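Side-chain contacts in succinate-semialdehyde dehydrogenase (NAD(P)(+)) (PDB 3RH9), which probably oxidises succinate semialdehyde to succinate with a nicotinamide cofactor, as a member of the aldehyde dehydrogenase family: residues A[201-204]-A[205-208]; A[192-195]-A[196-199]; A[400-403]-A[404-408]; A[425-428]-A[429-433]. All coordinates share one frame; numbering follows the deposited sequence.

Contact 1. Residues A[201-204]-A[205-208]; sequences DLPD and GMVN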
loop_
_atom_site.group_PDB
_atom_site.type_symbol
_atom_site.label_atom_id
_atom_site.label_comp_id
_atom_site.label_asym_id
_atom_site.label_seq_id
_atom_site.Cartn_x
_atom_site.Cartn_y
_atom_site.Cartn_z
ATOM N N ASP A 201 -1.424 -26.701 18.624
ATOM C CA ASP A 201 -1.239 -25.844 19.783
ATOM C C ASP A 201 -0.986 -24.372 19.451
ATOM O O ASP A 201 -0.165 -23.715 20.090
ATOM C CB ASP A 201 -0.096 -26.375 20.642
ATOM C CG ASP A 201 -0.571 -26.893 21.983
ATOM O OD1 ASP A 201 -1.689 -26.504 22.418
ATOM O OD2 ASP A 201 0.179 -27.689 22.599
ATOM N N LEU A 202 -1.692 -23.858 18.453
ATOM C CA LEU A 202 -1.699 -22.430 18.193
ATOM C C LEU A 202 -2.490 -21.776 19.317
ATOM O O LEU A 202 -3.371 -22.413 19.898
ATOM C CB LEU A 202 -2.370 -22.142 16.850
ATOM C CG LEU A 202 -1.501 -22.224 15.589
ATOM C CD1 LEU A 202 -0.352 -23.224 15.739
ATOM C CD2 LEU A 202 -2.350 -22.550 14.352
ATOM N N PRO A 203 -2.176 -20.509 19.638
ATOM C CA PRO A 203 -2.983 -19.732 20.596
ATOM C C PRO A 203 -4.455 -19.608 20.172
ATOM O O PRO A 203 -4.749 -19.395 18.999
ATOM C CB PRO A 203 -2.321 -18.348 20.577
ATOM C CG PRO A 203 -0.922 -18.596 20.104
ATOM C CD PRO A 203 -0.965 -19.789 19.196
ATOM N N ASP A 204 -5.368 -19.736 21.123
ATOM C CA ASP A 204 -6.781 -19.537 20.841
ATOM C C ASP A 204 -7.019 -18.147 20.243
ATOM O O ASP A 204 -6.802 -17.134 20.900
ATOM C CB ASP A 204 -7.626 -19.716 22.116
ATOM C CG ASP A 204 -7.947 -21.177 22.426
ATOM O OD1 ASP A 204 -7.443 -22.063 21.703
ATOM O OD2 ASP A 204 -8.702 -21.444 23.394
ATOM N N GLY A 205 -7.475 -18.102 18.999
ATOM C CA GLY A 205 -7.740 -16.844 18.328
ATOM C C GLY A 205 -6.743 -16.455 17.245
ATOM O O GLY A 205 -6.994 -15.498 16.528
HETATM N N MSE A 206 -5.618 -17.160 17.110
HETATM C CA MSE A 206 -4.632 -16.775 16.095
HETATM C C MSE A 206 -5.139 -17.010 14.677
HETATM O O MSE A 206 -4.836 -16.241 13.759
HETATM C CB MSE A 206 -3.313 -17.501 16.284
HETATM C CG MSE A 206 -2.428 -16.873 17.316
HETATM SE SE MSE A 206 -1.795 -15.045 16.895
HETATM C CE MSE A 206 -1.230 -15.327 15.041
ATOM N N VAL A 207 -5.905 -18.081 14.499
ATOM C CA VAL A 207 -6.543 -18.352 13.223
ATOM C C VAL A 207 -8.024 -18.596 13.459
ATOM O O VAL A 207 -8.409 -19.148 14.479
ATOM C CB VAL A 207 -5.926 -19.556 12.530
ATOM C CG1 VAL A 207 -4.435 -19.359 12.380
ATOM C CG2 VAL A 207 -6.201 -20.795 13.326
ATOM N N ASN A 208 -8.847 -18.142 12.520
ATOM C CA ASN A 208 -10.301 -18.251 12.602
ATOM C C ASN A 208 -10.883 -18.414 11.203
ATOM O O ASN A 208 -10.422 -17.779 10.256
ATOM C CB ASN A 208 -10.911 -17.022 13.265
ATOM C CG ASN A 208 -10.247 -16.680 14.576
ATOM O OD1 ASN A 208 -9.260 -15.944 14.618
ATOM N ND2 ASN A 208 -10.794 -17.198 15.659
#

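Contact 2. Residues A[192-195]-A[196-199]; sequences AFFS and VMDK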
loop_
_atom_site.group_PDB
_atom_site.type_symbol
_atom_site.label_atom_id
_atom_site.label_comp_id
_atom_site.label_asym_id
_atom_site.label_seq_id
_atom_site.Cartn_x
_atom_site.Cartn_y
_atom_site.Cartn_z
ATOM N N ALA A 192 -10.108 -28.592 5.934
ATOM C CA ALA A 192 -9.051 -29.583 6.128
ATOM C C ALA A 192 -7.793 -28.957 6.719
ATOM O O ALA A 192 -7.200 -29.486 7.663
ATOM C CB ALA A 192 -8.728 -30.278 4.818
ATOM N N PHE A 193 -7.395 -27.826 6.152
ATOM C CA PHE A 193 -6.293 -27.030 6.672
ATOM C C PHE A 193 -6.498 -26.669 8.160
ATOM O O PHE A 193 -5.590 -26.842 8.981
ATOM C CB PHE A 193 -6.122 -25.773 5.823
ATOM C CG PHE A 193 -4.880 -25.012 6.123
ATOM C CD1 PHE A 193 -3.709 -25.676 6.435
ATOM C CD2 PHE A 193 -4.876 -23.629 6.086
ATOM C CE1 PHE A 193 -2.545 -24.964 6.712
ATOM C CE2 PHE A 193 -3.721 -22.909 6.355
ATOM C CZ PHE A 193 -2.553 -23.570 6.668
ATOM N N PHE A 194 -7.685 -26.177 8.508
ATOM C CA PHE A 194 -7.947 -25.823 9.893
ATOM C C PHE A 194 -7.939 -27.049 10.773
ATOM O O PHE A 194 -7.456 -27.002 11.897
ATOM C CB PHE A 194 -9.243 -25.034 10.048
ATOM C CG PHE A 194 -9.037 -23.560 10.011
ATOM C CD1 PHE A 194 -8.914 -22.841 11.179
ATOM C CD2 PHE A 194 -8.912 -22.895 8.815
ATOM C CE1 PHE A 194 -8.709 -21.476 11.159
ATOM C CE2 PHE A 194 -8.705 -21.526 8.792
ATOM C CZ PHE A 194 -8.599 -20.818 9.968
ATOM N N SER A 195 -8.457 -28.159 10.261
ATOM C CA SER A 195 -8.377 -29.407 11.004
ATOM C C SER A 195 -6.921 -29.757 11.308
ATOM O O SER A 195 -6.602 -30.152 12.432
ATOM C CB SER A 195 -9.046 -30.551 10.248
ATOM O OG SER A 195 -8.945 -31.748 10.996
ATOM N N VAL A 196 -6.041 -29.605 10.314
ATOM C CA VAL A 196 -4.619 -29.872 10.530
ATOM C C VAL A 196 -3.974 -28.902 11.528
ATOM O O VAL A 196 -3.157 -29.323 12.334
ATOM C CB VAL A 196 -3.795 -29.933 9.209
ATOM C CG1 VAL A 196 -2.285 -29.940 9.501
ATOM C CG2 VAL A 196 -4.161 -31.164 8.409
HETATM N N MSE A 197 -4.340 -27.622 11.485
HETATM C CA MSE A 197 -3.757 -26.622 12.395
HETATM C C MSE A 197 -4.304 -26.729 13.813
HETATM O O MSE A 197 -3.680 -26.281 14.778
HETATM C CB MSE A 197 -4.023 -25.202 11.895
HETATM C CG MSE A 197 -3.206 -24.804 10.696
HETATM SE SE MSE A 197 -3.416 -22.915 10.202
HETATM C CE MSE A 197 -5.303 -22.975 9.623
ATOM N N ASP A 198 -5.489 -27.307 13.917
ATOM C CA ASP A 198 -6.208 -27.400 15.165
ATOM C C ASP A 198 -5.437 -28.285 16.132
ATOM O O ASP A 198 -5.671 -28.263 17.332
ATOM C CB ASP A 198 -7.576 -27.998 14.875
ATOM C CG ASP A 198 -8.348 -28.321 16.124
ATOM O OD1 ASP A 198 -8.312 -27.493 17.062
ATOM O OD2 ASP A 198 -8.996 -29.397 16.160
ATOM N N LYS A 199 -4.499 -29.058 15.595
ATOM C CA LYS A 199 -3.749 -30.015 16.393
ATOM C C LYS A 199 -2.300 -29.595 16.529
ATOM O O LYS A 199 -1.413 -30.438 16.633
ATOM C CB LYS A 199 -3.854 -31.412 15.775
ATOM C CG LYS A 199 -5.295 -31.899 15.735
ATOM C CD LYS A 199 -5.446 -33.301 15.159
ATOM C CE LYS A 199 -6.938 -33.635 14.924
ATOM N NZ LYS A 199 -7.857 -33.210 16.030
#

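Contact 3. Residues A[400-403]-A[404-408]; sequences RTEE and EVIDA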
loop_
_atom_site.group_PDB
_atom_site.type_symbol
_atom_site.label_atom_id
_atom_site.label_comp_id
_atom_site.label_asym_id
_atom_site.label_seq_id
_atom_site.Cartn_x
_atom_site.Cartn_y
_atom_site.Cartn_z
ATOM N N ARG A 400 5.888 -8.542 -35.194
ATOM C CA ARG A 400 7.224 -8.419 -35.791
ATOM C C ARG A 400 8.273 -7.827 -34.828
ATOM O O ARG A 400 9.223 -8.505 -34.442
ATOM C CB ARG A 400 7.185 -7.570 -37.071
ATOM C CG ARG A 400 6.014 -7.820 -37.996
ATOM C CD ARG A 400 6.357 -8.804 -39.079
ATOM N NE ARG A 400 7.487 -8.360 -39.892
ATOM C CZ ARG A 400 8.138 -9.147 -40.745
ATOM N NH1 ARG A 400 7.759 -10.409 -40.897
ATOM N NH2 ARG A 400 9.167 -8.681 -41.439
ATOM N N THR A 401 8.099 -6.564 -34.448
ATOM C CA THR A 401 9.145 -5.840 -33.727
ATOM C C THR A 401 9.098 -5.945 -32.203
ATOM O O THR A 401 8.050 -6.178 -31.611
ATOM C CB THR A 401 9.130 -4.345 -34.065
ATOM O OG1 THR A 401 8.060 -3.710 -33.351
ATOM C CG2 THR A 401 8.945 -4.145 -35.543
ATOM N N GLU A 402 10.253 -5.740 -31.579
ATOM C CA GLU A 402 10.354 -5.698 -30.125
ATOM C C GLU A 402 9.426 -4.638 -29.537
ATOM O O GLU A 402 8.630 -4.929 -28.654
ATOM C CB GLU A 402 11.798 -5.424 -29.692
ATOM C CG GLU A 402 11.968 -5.188 -28.200
ATOM C CD GLU A 402 13.419 -4.950 -27.799
ATOM O OE1 GLU A 402 14.314 -5.557 -28.426
ATOM O OE2 GLU A 402 13.665 -4.165 -26.849
ATOM N N GLU A 403 9.533 -3.408 -30.030
ATOM C CA GLU A 403 8.750 -2.313 -29.481
ATOM C C GLU A 403 7.253 -2.550 -29.650
ATOM O O GLU A 403 6.475 -2.302 -28.736
ATOM C CB GLU A 403 9.173 -0.965 -30.079
ATOM C CG GLU A 403 9.641 -1.054 -31.531
ATOM C CD GLU A 403 11.059 -1.625 -31.660
ATOM O OE1 GLU A 403 11.918 -1.292 -30.798
ATOM O OE2 GLU A 403 11.315 -2.397 -32.620
ATOM N N GLU A 404 6.859 -3.045 -30.813
ATOM C CA GLU A 404 5.456 -3.347 -31.069
ATOM C C GLU A 404 4.856 -4.348 -30.066
ATOM O O GLU A 404 3.732 -4.151 -29.595
ATOM C CB GLU A 404 5.283 -3.875 -32.493
ATOM C CG GLU A 404 4.052 -4.750 -32.681
ATOM C CD GLU A 404 4.008 -5.429 -34.051
ATOM O OE1 GLU A 404 5.077 -5.873 -34.548
ATOM O OE2 GLU A 404 2.896 -5.526 -34.625
ATOM N N VAL A 405 5.600 -5.413 -29.752
ATOM C CA VAL A 405 5.098 -6.468 -28.880
ATOM C C VAL A 405 5.087 -6.049 -27.416
ATOM O O VAL A 405 4.304 -6.572 -26.622
ATOM C CB VAL A 405 5.884 -7.795 -29.041
ATOM C CG1 VAL A 405 7.208 -7.736 -28.302
ATOM C CG2 VAL A 405 5.053 -8.978 -28.547
ATOM N N ILE A 406 5.960 -5.114 -27.053
ATOM C CA ILE A 406 5.955 -4.569 -25.696
ATOM C C ILE A 406 4.734 -3.664 -25.497
ATOM O O ILE A 406 4.045 -3.772 -24.487
ATOM C CB ILE A 406 7.235 -3.799 -25.359
ATOM C CG1 ILE A 406 8.375 -4.772 -25.052
ATOM C CG2 ILE A 406 6.992 -2.859 -24.183
ATOM C CD1 ILE A 406 9.737 -4.108 -25.022
ATOM N N ASP A 407 4.447 -2.788 -26.457
ATOM C CA ASP A 407 3.240 -1.987 -26.346
ATOM C C ASP A 407 2.026 -2.915 -26.352
ATOM O O ASP A 407 1.046 -2.674 -25.655
ATOM C CB ASP A 407 3.144 -0.941 -27.457
ATOM C CG ASP A 407 4.137 0.202 -27.270
ATOM O OD1 ASP A 407 4.708 0.333 -26.163
ATOM O OD2 ASP A 407 4.363 0.973 -28.229
ATOM N N ALA A 408 2.108 -3.992 -27.124
ATOM C CA ALA A 408 0.992 -4.898 -27.254
ATOM C C ALA A 408 0.742 -5.585 -25.921
ATOM O O ALA A 408 -0.401 -5.727 -25.498
ATOM C CB ALA A 408 1.264 -5.904 -28.337
#

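Contact 4. Residues A[425-428]-A[429-433]; sequences AERA and QRVAA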
loop_
_atom_site.group_PDB
_atom_site.type_symbol
_atom_site.label_atom_id
_atom_site.label_comp_id
_atom_site.label_asym_id
_atom_site.label_seq_id
_atom_site.Cartn_x
_atom_site.Cartn_y
_atom_site.Cartn_z
ATOM N N ALA A 425 19.683 -11.896 -25.018
ATOM C CA ALA A 425 19.620 -11.542 -23.606
ATOM C C ALA A 425 19.556 -10.033 -23.337
ATOM O O ALA A 425 18.956 -9.606 -22.342
ATOM C CB ALA A 425 20.785 -12.185 -22.842
ATOM N N GLU A 426 20.170 -9.223 -24.198
ATOM C CA GLU A 426 20.039 -7.771 -24.036
ATOM C C GLU A 426 18.604 -7.339 -24.367
ATOM O O GLU A 426 18.034 -6.466 -23.696
ATOM C CB GLU A 426 21.084 -6.994 -24.855
ATOM C CG GLU A 426 22.529 -7.408 -24.546
ATOM C CD GLU A 426 23.595 -6.376 -24.983
ATOM O OE1 GLU A 426 23.322 -5.541 -25.883
ATOM O OE2 GLU A 426 24.725 -6.413 -24.428
ATOM N N ARG A 427 18.023 -7.968 -25.390
ATOM C CA ARG A 427 16.640 -7.712 -25.763
ATOM C C ARG A 427 15.676 -8.200 -24.683
ATOM O O ARG A 427 14.758 -7.477 -24.290
ATOM C CB ARG A 427 16.322 -8.371 -27.098
ATOM C CG ARG A 427 14.859 -8.661 -27.322
ATOM C CD ARG A 427 14.683 -9.698 -28.405
ATOM N NE ARG A 427 14.676 -9.094 -29.731
ATOM C CZ ARG A 427 14.980 -9.735 -30.857
ATOM N NH1 ARG A 427 15.341 -11.017 -30.841
ATOM N NH2 ARG A 427 14.927 -9.074 -32.002
ATOM N N ALA A 428 15.889 -9.423 -24.201
ATOM C CA ALA A 428 15.083 -9.975 -23.108
ATOM C C ALA A 428 15.022 -9.022 -21.914
ATOM O O ALA A 428 14.050 -9.003 -21.162
ATOM C CB ALA A 428 15.635 -11.322 -22.670
ATOM N N GLN A 429 16.069 -8.234 -21.726
ATOM C CA GLN A 429 16.119 -7.405 -20.537
ATOM C C GLN A 429 15.367 -6.112 -20.743
ATOM O O GLN A 429 14.792 -5.566 -19.796
ATOM C CB GLN A 429 17.556 -7.160 -20.106
ATOM C CG GLN A 429 18.193 -8.404 -19.516
ATOM C CD GLN A 429 19.535 -8.119 -18.883
ATOM O OE1 GLN A 429 20.562 -8.100 -19.564
ATOM N NE2 GLN A 429 19.536 -7.896 -17.565
ATOM N N ARG A 430 15.356 -5.639 -21.987
ATOM C CA ARG A 430 14.591 -4.460 -22.347
ATOM C C ARG A 430 13.108 -4.783 -22.297
ATOM O O ARG A 430 12.288 -3.923 -21.979
ATOM C CB ARG A 430 14.971 -3.973 -23.739
ATOM C CG ARG A 430 16.354 -3.354 -23.851
ATOM C CD ARG A 430 16.561 -2.773 -25.246
ATOM N NE ARG A 430 16.332 -3.798 -26.258
ATOM C CZ ARG A 430 17.297 -4.435 -26.918
ATOM N NH1 ARG A 430 18.576 -4.142 -26.702
ATOM N NH2 ARG A 430 16.982 -5.364 -27.804
ATOM N N VAL A 431 12.756 -6.029 -22.604
ATOM C CA VAL A 431 11.354 -6.422 -22.542
ATOM C C VAL A 431 10.863 -6.442 -21.092
ATOM O O VAL A 431 9.858 -5.807 -20.759
ATOM C CB VAL A 431 11.079 -7.774 -23.227
ATOM C CG1 VAL A 431 9.575 -8.021 -23.322
ATOM C CG2 VAL A 431 11.690 -7.786 -24.610
ATOM N N ALA A 432 11.568 -7.150 -20.221
ATOM C CA ALA A 432 11.195 -7.122 -18.824
ATOM C C ALA A 432 11.069 -5.674 -18.363
ATOM O O ALA A 432 10.088 -5.306 -17.723
ATOM C CB ALA A 432 12.199 -7.846 -17.995
ATOM N N ALA A 433 12.048 -4.843 -18.695
ATOM C CA ALA A 433 12.012 -3.456 -18.234
ATOM C C ALA A 433 10.768 -2.664 -18.699
ATOM O O ALA A 433 10.213 -1.851 -17.946
ATOM C CB ALA A 433 13.295 -2.733 -18.616
#

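Contact 1. Residues A[201-204]-A[205-208]
P203 and M206 face each other across a type II beta turn that brings the chain from the loop after helix 188-197 into strand 207-209. The turn is closed by M206 N donating to P203 O at 3.1 Å, nearly straight at 169°. Packing is tight beside this bond. CG of M206, a selenomethionine, rests 3.6 Å from both P203 CB and P203 CG, the methionine chain passing the ring at a slant. It gets there because CG is anti to its own carbonyl carbon (chi1 -82°); two further bends then lead SE and CE away from the proline. W76 of helix 70-86 packs on both residues, which suits a rigid ring and a pliable apolar chain. The opposite character belongs to D204, an exposed residue whose CB bond points away, a fitting place for a charged carboxylate at the turn's corner. G205 follows with phi 107°, a conformation that glycine adopts easily because it has no CB to press against D204 O. Between the residues that flank the turn the apolar touch is slighter: L202, which also packs on M197, brings its CD2 to 4.3 Å from V207 CG1.

Contact 2. Residues A[192-195]-A[196-199]
The terminal methyl of M197, a selenomethionine, lies over a face of each of two rings, F193 and F194, one helical turn earlier. Over F194 it is almost centred: CE of M197 stands 3.6 Å from the F194 ring centroid, only 7° off the normal, and SE follows above it, so the SE-CE bond points nearly straight down at the ring. F193 is met differently. CE of M197 is 3.8 Å from the F193 centroid and displaced toward the rim, while SE lies over the same ring at 4.1 Å from that centroid, a Met-aromatic contact made by selenium and methyl together. The reach depends on torsions at both ends: F193 holds CG anti to its backbone N (chi1 -170°), and M197 runs extended through chi2 before bending at chi3 (-67°) to bring the methyl between the rings. A long, flexible, polarisable chain suits this place. Underneath, M197 N donates to F193 O at 2.9 Å. With an alanine at F193, SE would probably lose the ring face beneath it, and a gap would open toward I80 and L84. At the polar end, D198 turns to Y15, whose OH bonds to D198 OD1, with a weaker bond from W20 NE1 to OD2. Helix 188-197 is the crossover of a beta-alpha-beta unit between strands 178-181 and 207-209: F193 and M197 pack on helix 70-86, while F194 covers V207 and L209 of the latter strand and meets W20 of strand 19-21.

Contact 3. Residues A[400-403]-A[404-408]
E404 OE1 is gripped by two backbone amides, R400 N at 2.9 Å and T401 N at 3.1 Å, and with the T401 side chain E404 makes a capping box at the start of helix 402-409. The two donors approach differently: R400 N comes from 42° above the carboxylate plane, whereas T401 N meets OE1 nearly along its C-O axis. In return T401 OG1, the N-cap oxygen, accepts from E404 N at 2.9 Å. Both side chains are set for this exchange. T401 places OG1 between its backbone N and carbonyl carbon (chi1 78°), facing into the first turn, while E404 holds CG anti to the backbone N (chi1 155°) and runs on extended, which carries its carboxylate to the amides that precede the helix. The carboxylate at this helix end would probably be stabilised by the amide dipoles there. Threonine suits the N-cap because its hydroxyl can stand in for a missing carbonyl acceptor. The guanidinium of R400 leads elsewhere, to a salt bridge with E300. Farther in, V405 N donates to T401 O at 3.2 Å, and the buried V405 side chain packs on F399, F297 and F266. E402 and I406, one turn apart, run alongside each other in the same direction. E402 OE1 makes a salt bridge with R430 NH2, while lower on its chain E402 CG lies 4.0 Å from I406 CD1.

Contact 4. Residues A[425-428]-A[429-433]
Helix 425-434 is the crossover of a beta-alpha-beta unit between strands 417-421 and 439-442, and within its first turns R430 folds back over R427. The R430 chain leaves with CG anti to its carbonyl carbon (chi1 -71°), bends at chi3, and lays one face of its guanidinium over the backbone before it: R430 CZ is 3.5 Å from R427 CA, and E426 O lies over the same face, toward the rim. The R427 guanidinium points elsewhere, its plane 86° from that of R430, and R430 NH2 stays 4.8 Å from R427 NE. Each has its own acid: R430 NH2 makes a salt bridge with E402 OE1, and R427 NH1 one with D268, while F266 makes a cation-pi contact with R427. Two arginines suit this edge because the carboxylates gathered here probably offset their charges. A leucine in place of R430 would probably take from E402 OE1 its salt-bridge partner, with the long, weak ion pair to R427 a poor substitute. The backbone carries the usual helical bonds, among them V431 N to R427 O at 3.0 Å. Q429, an exposed residue, starts its side chain beside the first turn, CG lying 3.2 Å from A425 O. The alanines are small enough to let the helix lie close: A425 and A428 touch W442, and A432 touches V440, both on strand 439-442. At the far end A432 O accepts from Q478 NE2 of the second subunit, whose R146 packs on A432 and A433, so the helix packs on the edge strand 439-442 of its own sheet and also borders the second subunit.

In the fold
The four contacts form two pairs on opposite sides of the chain's centre. Contacts 1 and 2 belong to one beta-alpha-beta unit and touch, V207 CG2 lying 3.4 Å from F194 CE1. Contact 2 is the more buried of the two and relies on rings and selenium, whereas contact 1 is a turn with one apolar and one solvent side. Contacts 3 and 4, about 49 and 45 Å from contact 2 between centres, are partly buried and richer in charge. They join two helices through E402 OE1 and R430 NH2, 2.7 Å apart, with I406 CD1 packed on V431 CA. Of the four, contact 4 alone touches the second subunit.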